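Local coordinates for protein single-stranded-DNA-specific exonuclease RecJ (Thermus thermophilus, PDB 2ZXR) that degrades single-stranded DNA exonucleolytically in the 5' to 3' direction with the help of divalent metal ions and has no detectable activity on single-stranded RNA, at residues L250-A254 with V300-H304. Residues are numbered along the deposited sequence; the frame is centred on the assembly and turned at random.
Sequences LLAEA and VGELH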
# COMPACT_ATOMS: atom_id res chain seq x y z
N LEU A 250 -20.93 -17.43 -3.90
CA LEU A 250 -21.89 -17.08 -2.85
C LEU A 250 -21.23 -16.29 -1.70
O LEU A 250 -21.84 -15.37 -1.15
CB LEU A 250 -22.55 -18.38 -2.33
CG LEU A 250 -24.08 -18.61 -2.41
CD1 LEU A 250 -24.68 -18.13 -3.73
CD2 LEU A 250 -24.37 -20.13 -2.19
N LEU A 251 -20.01 -16.63 -1.32
CA LEU A 251 -19.39 -15.86 -0.24
C LEU A 251 -19.19 -14.43 -0.76
O LEU A 251 -19.48 -13.46 -0.05
CB LEU A 251 -18.05 -16.47 0.17
CG LEU A 251 -17.24 -15.73 1.24
CD1 LEU A 251 -18.10 -15.46 2.50
CD2 LEU A 251 -16.03 -16.62 1.61
N ALA A 252 -18.71 -14.31 -2.00
CA ALA A 252 -18.48 -13.00 -2.61
C ALA A 252 -19.78 -12.17 -2.66
O ALA A 252 -19.78 -11.00 -2.28
CB ALA A 252 -17.91 -13.17 -3.99
N GLU A 253 -20.87 -12.75 -3.14
CA GLU A 253 -22.13 -11.99 -3.21
C GLU A 253 -22.61 -11.59 -1.82
O GLU A 253 -23.08 -10.47 -1.63
CB GLU A 253 -23.21 -12.81 -3.90
CG GLU A 253 -22.81 -13.22 -5.30
CD GLU A 253 -23.86 -14.08 -5.99
OE1 GLU A 253 -24.74 -14.62 -5.28
OE2 GLU A 253 -23.78 -14.22 -7.23
N ALA A 254 -22.46 -12.49 -0.85
CA ALA A 254 -22.89 -12.22 0.53
C ALA A 254 -22.27 -10.94 1.04
O ALA A 254 -22.92 -10.18 1.77
CB ALA A 254 -22.50 -13.39 1.48
N VAL A 300 -21.84 -20.50 4.14
CA VAL A 300 -21.58 -19.07 4.13
C VAL A 300 -22.19 -18.52 5.43
O VAL A 300 -21.57 -17.72 6.13
CB VAL A 300 -22.19 -18.40 2.86
CG1 VAL A 300 -22.25 -16.88 3.04
CG2 VAL A 300 -21.31 -18.73 1.62
N GLY A 301 -23.39 -18.97 5.77
CA GLY A 301 -24.01 -18.53 7.02
C GLY A 301 -23.09 -18.86 8.19
O GLY A 301 -22.88 -18.06 9.11
N GLU A 302 -22.53 -20.06 8.17
CA GLU A 302 -21.62 -20.49 9.23
C GLU A 302 -20.36 -19.58 9.29
O GLU A 302 -19.94 -19.16 10.36
CB GLU A 302 -21.21 -21.94 9.00
CG GLU A 302 -20.68 -22.65 10.20
CD GLU A 302 -21.80 -23.25 11.05
OE1 GLU A 302 -22.70 -22.49 11.47
OE2 GLU A 302 -21.77 -24.48 11.29
N LEU A 303 -19.73 -19.31 8.15
CA LEU A 303 -18.54 -18.45 8.18
C LEU A 303 -18.94 -17.07 8.72
O LEU A 303 -18.15 -16.44 9.43
CB LEU A 303 -17.91 -18.26 6.79
CG LEU A 303 -17.28 -19.41 5.99
CD1 LEU A 303 -16.18 -18.83 5.10
CD2 LEU A 303 -16.69 -20.49 6.90
N HIS A 304 -20.14 -16.58 8.40
CA HIS A 304 -20.56 -15.28 8.92
C HIS A 304 -20.62 -15.30 10.45
O HIS A 304 -20.22 -14.33 11.11
CB HIS A 304 -21.93 -14.88 8.38
CG HIS A 304 -21.90 -14.46 6.95
ND1 HIS A 304 -23.03 -14.42 6.15
CD2 HIS A 304 -20.88 -14.03 6.17
CE1 HIS A 304 -22.70 -13.96 4.96
NE2 HIS A 304 -21.40 -13.71 4.94
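The imidazole of His304 meets the methyl of Ala254 at its edge, close to the ring plane: CB of Ala254 lies 3.5 Å from His304 CE1 and almost as near to NE2, so the outer C-N side of the ring abuts the last residue of helix 246-254. Over one face, displaced toward the rim, stands the carbonyl oxygen of Val300, one turn earlier in the same helix, about 3.4 Å above the plane. CD1 of Leu251 approaches the ring obliquely and more loosely. With CG of His304 anti to its carbonyl carbon (chi1 -73°), the ring reaches back along helix 293-321 toward Ala254; the side chain of His304 also touches Arg271 of helix 261-277.

Val300 fills the middle of the interface with both branches. CG1 comes to 3.8 Å from Ala254 CB, while CG2 settles against the helix backbone, 3.8 Å from Leu251 N, and touches CB of Leu250 and of Leu251. Farther in, CD2 of Leu251 meets CD1 of Leu303 at 4.1 Å, the two side chains crossing at about a right angle. Leu251 gets there with CG anti to the backbone N (chi1 177°). Leu287 of helix 281-289 touches Leu251, Val300 and Leu303 alike, and Ile268 and Ile272 pack on Leu251.

The axes of segments 250-254 and 300-304 cross at -52° and come within 10.6 Å of each other, joining the short helix 246-254 to the long helix 293-321. The side chain of Leu303 lies about 12 Å from those of Asp80 and Asp82, manganese ligands of the DHH domain; the contact is plain helix packing that does not itself reach the metal site. No hydrogen bond or salt bridge links the segments; their adhesion rests on van der Waals contact and burial of apolar surface, with the polar imidazole at the more exposed margin.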